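Local coordinates for protein 2-aminomuconate 6-semialdehyde dehydrogenase (Burkholderia cenocepacia, PDB 4U3W) that probably oxidises 2-aminomuconate 6-semialdehyde to 2-aminomuconate, most likely with NAD+ as coenzyme, as a member of the aldehyde dehydrogenase family, at residues Ala278-Ala283 with Ala438-Thr443; Asp431-Leu436 with Thr477-Leu482. All blocks are in the same frame, centred on the assembly; numbering follows the deposited sequence.

Contact 1: residues Ala278-Ala283 with Ala438-Thr443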
loop_
_atom_site.group_PDB
_atom_site.type_symbol
_atom_site.label_atom_id
_atom_site.label_comp_id
_atom_site.label_asym_id
_atom_site.label_seq_id
_atom_site.Cartn_x
_atom_site.Cartn_y
_atom_site.Cartn_z
ATOM N N ALA A 278 11.430 -30.071 2.245
ATOM C CA ALA A 278 12.376 -30.547 1.224
ATOM C C ALA A 278 13.414 -29.488 0.816
ATOM O O ALA A 278 13.127 -28.249 0.832
ATOM C CB ALA A 278 11.621 -31.011 -0.016
ATOM N N ALA A 279 14.598 -29.984 0.457
ATOM C CA ALA A 279 15.592 -29.220 -0.297
ATOM C C ALA A 279 15.750 -29.911 -1.663
ATOM O O ALA A 279 15.814 -31.151 -1.729
ATOM C CB ALA A 279 16.931 -29.166 0.458
ATOM N N VAL A 280 15.741 -29.117 -2.741
ATOM C CA VAL A 280 15.838 -29.647 -4.113
ATOM C C VAL A 280 17.122 -29.134 -4.712
ATOM O O VAL A 280 17.378 -27.944 -4.649
ATOM C CB VAL A 280 14.616 -29.230 -5.002
ATOM C CG1 VAL A 280 14.722 -29.825 -6.413
ATOM C CG2 VAL A 280 13.307 -29.706 -4.341
ATOM N N VAL A 281 17.948 -30.045 -5.217
ATOM C CA VAL A 281 19.195 -29.663 -5.858
ATOM C C VAL A 281 19.214 -30.115 -7.325
ATOM O O VAL A 281 19.274 -31.292 -7.600
ATOM C CB VAL A 281 20.447 -30.244 -5.118
ATOM C CG1 VAL A 281 21.725 -29.700 -5.771
ATOM C CG2 VAL A 281 20.403 -29.834 -3.617
ATOM N N PHE A 282 19.166 -29.161 -8.254
ATOM C CA PHE A 282 19.246 -29.480 -9.665
ATOM C C PHE A 282 20.725 -29.684 -10.070
ATOM O O PHE A 282 21.614 -29.108 -9.423
ATOM C CB PHE A 282 18.587 -28.350 -10.482
ATOM C CG PHE A 282 17.083 -28.373 -10.412
ATOM C CD1 PHE A 282 16.346 -29.149 -11.307
ATOM C CD2 PHE A 282 16.406 -27.655 -9.413
ATOM C CE1 PHE A 282 14.974 -29.187 -11.246
ATOM C CE2 PHE A 282 15.020 -27.665 -9.352
ATOM C CZ PHE A 282 14.301 -28.442 -10.261
ATOM N N ALA A 283 20.988 -30.455 -11.141
ATOM C CA ALA A 283 22.364 -30.686 -11.604
ATOM C C ALA A 283 23.056 -29.371 -11.993
ATOM O O ALA A 283 24.276 -29.290 -11.942
ATOM C CB ALA A 283 22.403 -31.700 -12.839
ATOM N N ALA A 438 10.507 -24.660 1.806
ATOM C CA ALA A 438 11.306 -25.466 0.901
ATOM C C ALA A 438 12.527 -24.655 0.434
ATOM O O ALA A 438 12.503 -23.419 0.461
ATOM C CB ALA A 438 10.476 -25.890 -0.283
ATOM N N SER A 439 13.593 -25.325 0.031
ATOM C CA SER A 439 14.690 -24.589 -0.627
ATOM C C SER A 439 15.091 -25.306 -1.910
ATOM O O SER A 439 15.051 -26.523 -1.985
ATOM C CB SER A 439 15.893 -24.415 0.319
ATOM O OG SER A 439 16.375 -25.689 0.640
ATOM N N ILE A 440 15.429 -24.505 -2.930
ATOM C CA ILE A 440 15.734 -24.942 -4.290
ATOM C C ILE A 440 17.103 -24.401 -4.631
ATOM O O ILE A 440 17.326 -23.193 -4.428
ATOM C CB ILE A 440 14.721 -24.324 -5.329
ATOM C CG1 ILE A 440 13.269 -24.571 -4.888
ATOM C CG2 ILE A 440 14.997 -24.773 -6.769
ATOM C CD1 ILE A 440 12.885 -25.959 -4.944
ATOM N N TRP A 441 17.972 -25.256 -5.201
ATOM C CA TRP A 441 19.313 -24.888 -5.601
ATOM C C TRP A 441 19.421 -25.029 -7.116
ATOM O O TRP A 441 19.296 -26.142 -7.652
ATOM C CB TRP A 441 20.382 -25.754 -4.885
ATOM C CG TRP A 441 20.349 -25.494 -3.441
ATOM C CD1 TRP A 441 19.512 -26.076 -2.527
ATOM C CD2 TRP A 441 21.149 -24.546 -2.715
ATOM N NE1 TRP A 441 19.744 -25.546 -1.271
ATOM C CE2 TRP A 441 20.724 -24.585 -1.366
ATOM C CE3 TRP A 441 22.169 -23.660 -3.080
ATOM C CZ2 TRP A 441 21.294 -23.767 -0.363
ATOM C CZ3 TRP A 441 22.732 -22.863 -2.099
ATOM C CH2 TRP A 441 22.305 -22.927 -0.755
ATOM N N THR A 442 19.610 -23.892 -7.793
ATOM C CA THR A 442 19.776 -23.856 -9.252
ATOM C C THR A 442 20.460 -22.549 -9.653
ATOM O O THR A 442 20.277 -21.533 -8.980
ATOM C CB THR A 442 18.401 -23.967 -9.978
ATOM O OG1 THR A 442 18.576 -23.900 -11.399
ATOM C CG2 THR A 442 17.473 -22.854 -9.507
ATOM N N THR A 443 21.222 -22.566 -10.746
ATOM C CA THR A 443 21.745 -21.310 -11.279
ATOM C C THR A 443 20.875 -20.758 -12.425
ATOM O O THR A 443 21.207 -19.707 -13.004
ATOM C CB THR A 443 23.175 -21.489 -11.835
ATOM O OG1 THR A 443 23.133 -22.532 -12.793
ATOM C CG2 THR A 443 24.157 -21.882 -10.740
HETATM O O HOH W 1 14.768 -26.882 2.748
#
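Ala279 and Val281 fall level with Ser439 and Trp441 in two neighbouring parallel strands, whose axes come within 4.7 Å and run only 9° from alignment. Four backbone hydrogen bonds lace them together: Ser439 N to Ala278 O, Val280 N to Ser439 O (2.8 Å), Trp441 N to Val280 O (2.8 Å) and Phe282 N to Trp441 O. On one face Val280 and Ile440 stand side by side. The second torsion of Ile440 (chi2 -68°) folds CD1 back across the strand gap to 3.7 Å from Val280 CB. The Phe282 ring comes down beside them, its edge presenting CE2 to Ile440 CG2 at 3.9 Å. On the other face the indole of Trp441 slants across Val281, with CD1 4.0 Å from CG2 of that valine. Ser439 holds OG between its backbone N and carbonyl carbon (chi1 62°), 3.5 Å from Ala279 CB. A water links this hydroxyl to Ala278 O, which therefore accepts both the Ser439 N-H and a water proton. Farther out, Val425 and Val429 of helix 422-430 pack on Val280, and Val451 of helix 445-452 touches Ile440 and Phe282; Phe282 also meets Phe419 edge-to-face and Arg447 through a cation-pi contact. The contact thus joins two buried strands by amide-carbonyl pairing, with an apolar Val280-Ile440-Phe282 cluster facing the helices, while Ala279 and Val281 bond through their backbones to strand 309-315.

Contact 2: residues Asp431-Leu436 with Thr477-Leu482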
loop_
_atom_site.group_PDB
_atom_site.type_symbol
_atom_site.label_atom_id
_atom_site.label_comp_id
_atom_site.label_asym_id
_atom_site.label_seq_id
_atom_site.Cartn_x
_atom_site.Cartn_y
_atom_site.Cartn_z
ATOM N N ASP A 431 3.712 -33.520 -2.436
ATOM C CA ASP A 431 3.077 -34.695 -1.838
ATOM C C ASP A 431 3.377 -34.802 -0.317
ATOM O O ASP A 431 4.253 -35.571 0.143
ATOM C CB ASP A 431 3.522 -35.948 -2.593
ATOM C CG ASP A 431 3.006 -37.214 -1.947
ATOM O OD1 ASP A 431 1.909 -37.163 -1.320
ATOM O OD2 ASP A 431 3.701 -38.254 -2.088
ATOM N N SER A 432 2.618 -34.021 0.455
ATOM C CA SER A 432 2.829 -33.854 1.884
ATOM C C SER A 432 1.558 -33.203 2.496
ATOM O O SER A 432 0.903 -32.359 1.864
ATOM C CB SER A 432 4.077 -33.002 2.177
ATOM O OG SER A 432 4.272 -32.794 3.578
ATOM N N ALA A 433 1.202 -33.649 3.700
ATOM C CA ALA A 433 0.122 -33.028 4.465
ATOM C C ALA A 433 0.639 -31.747 5.162
ATOM O O ALA A 433 -0.161 -30.953 5.700
ATOM C CB ALA A 433 -0.466 -34.021 5.489
ATOM N N TYR A 434 1.961 -31.551 5.131
ATOM C CA TYR A 434 2.601 -30.329 5.649
ATOM C C TYR A 434 2.872 -29.375 4.481
ATOM O O TYR A 434 2.747 -29.778 3.327
ATOM C CB TYR A 434 3.918 -30.641 6.367
ATOM C CG TYR A 434 3.774 -31.330 7.707
ATOM C CD1 TYR A 434 3.136 -30.691 8.779
ATOM C CD2 TYR A 434 4.321 -32.608 7.925
ATOM C CE1 TYR A 434 3.020 -31.318 10.044
ATOM C CE2 TYR A 434 4.217 -33.232 9.161
ATOM C CZ TYR A 434 3.566 -32.596 10.219
ATOM O OH TYR A 434 3.467 -33.237 11.444
ATOM N N GLY A 435 3.226 -28.124 4.772
ATOM C CA GLY A 435 3.574 -27.175 3.724
ATOM C C GLY A 435 4.175 -25.942 4.376
ATOM O O GLY A 435 3.633 -24.804 4.214
ATOM N N LEU A 436 5.266 -26.154 5.123
ATOM C CA LEU A 436 5.922 -25.051 5.823
ATOM C C LEU A 436 6.921 -24.346 4.920
ATOM O O LEU A 436 6.696 -23.175 4.557
ATOM C CB LEU A 436 6.655 -25.521 7.058
ATOM C CG LEU A 436 7.304 -24.445 7.950
ATOM C CD1 LEU A 436 6.343 -23.229 8.287
ATOM C CD2 LEU A 436 7.738 -25.120 9.274
ATOM N N THR A 477 1.252 -23.507 5.193
ATOM C CA THR A 477 0.028 -23.954 4.530
ATOM C C THR A 477 -0.382 -25.343 5.063
ATOM O O THR A 477 0.406 -25.988 5.746
ATOM C CB THR A 477 0.222 -24.037 2.993
ATOM O OG1 THR A 477 0.989 -25.209 2.644
ATOM C CG2 THR A 477 0.944 -22.763 2.465
ATOM N N LYS A 478 -1.602 -25.768 4.742
ATOM C CA LYS A 478 -2.052 -27.121 5.084
ATOM C C LYS A 478 -1.902 -27.324 6.615
ATOM O O LYS A 478 -2.260 -26.429 7.387
ATOM C CB LYS A 478 -1.251 -28.178 4.280
ATOM C CG LYS A 478 -1.343 -28.071 2.744
ATOM C CD LYS A 478 -0.365 -29.063 2.049
ATOM C CE LYS A 478 -0.292 -28.848 0.539
ATOM N NZ LYS A 478 0.540 -29.874 -0.185
ATOM N N LEU A 479 -1.342 -28.465 7.049
ATOM C CA LEU A 479 -1.124 -28.715 8.489
ATOM C C LEU A 479 -0.066 -27.834 9.189
ATOM O O LEU A 479 0.060 -27.902 10.418
ATOM C CB LEU A 479 -0.738 -30.174 8.745
ATOM C CG LEU A 479 -1.886 -31.167 8.681
ATOM C CD1 LEU A 479 -1.322 -32.545 9.009
ATOM C CD2 LEU A 479 -3.016 -30.792 9.663
ATOM N N SER A 480 0.700 -27.044 8.422
ATOM C CA SER A 480 1.865 -26.334 8.969
ATOM C C SER A 480 1.550 -24.969 9.605
ATOM O O SER A 480 2.453 -24.271 10.086
ATOM C CB SER A 480 2.943 -26.129 7.862
ATOM O OG SER A 480 3.420 -27.395 7.420
ATOM N N GLY A 481 0.284 -24.572 9.572
ATOM C CA GLY A 481 -0.063 -23.294 10.173
ATOM C C GLY A 481 -1.414 -22.686 9.841
ATOM O O GLY A 481 -2.190 -23.207 9.034
ATOM N N LEU A 482 -1.663 -21.555 10.497
ATOM C CA LEU A 482 -2.867 -20.751 10.337
ATOM C C LEU A 482 -2.391 -19.319 10.447
ATOM O O LEU A 482 -1.671 -19.000 11.398
ATOM C CB LEU A 482 -3.892 -21.077 11.437
ATOM C CG LEU A 482 -5.374 -21.320 11.147
ATOM C CD1 LEU A 482 -5.571 -22.197 9.907
ATOM C CD2 LEU A 482 -6.027 -21.959 12.370
HETATM O O HOH W 2 3.160 -28.777 0.616
#
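Gly435 O accepts from Thr477 N (2.9 Å, nearly straight at 173°) and Ala433 O from Leu479 N (3.1 Å), so two irregular backbones are stitched together without a regular strand ladder. The Thr477 amide approaches from well above the Gly435 carbonyl plane, 42° out of it. Ser480 supplies a third link from its side chain: OG takes the Gly435 N-H at 2.8 Å, almost in line, and also bonds to Gly274 O. That hydroxyl lies at the edge of the Tyr434 ring, 3.4 Å from Tyr434 CB, while Leu479 CB approaches the ring obliquely. Thr477 OG1 sits 3.4 Å from Gly435 CA, close quarters that suit a residue with no side chain; the same hydroxyl bonds to Glu456 O. Lys478, extended beyond CG, runs alongside the other segment until NZ reaches Ser432 O at 3.2 Å. A water joins that ammonium to Tyr434 O, and Glu456 gives it a salt bridge. Ser432 meanwhile accepts the Tyr434 N-H at OG (3.0 Å), an ST turn that shapes the loop after helix 422-430. Ala433 CB meets Leu479 CD1, and Val266 of the third subunit packs on Leu479 as well. The Tyr-Gly-Leu of 434-436 and the Thr-Lys-Leu-Ser-Gly of 477-481 match sequence motifs recurrent in the aldehyde dehydrogenase family, here locked against each other.

Following the chain from the N terminus, strand 277-281 comes soon after strand 268-272; 154 residues, including strands 309-315 and 413-419, then pass before 438-443 returns beside it and contact 1 closes that long loop. Just before this return, helix 422-430 ends and 431-436 leads into strand 437-441; contact 2 closes a shorter loop of 40 residues when 477-482 comes back to that lead-in. The segments alternate, so the contacts cross rather than nest, with centres about 19 Å apart. Contact 1 lies within the seven-stranded sheet. Contact 2 ties the lead-in to residues 477-480, which run directly into strand 481-482, partner of strand 268-272 in the eight-stranded sheet.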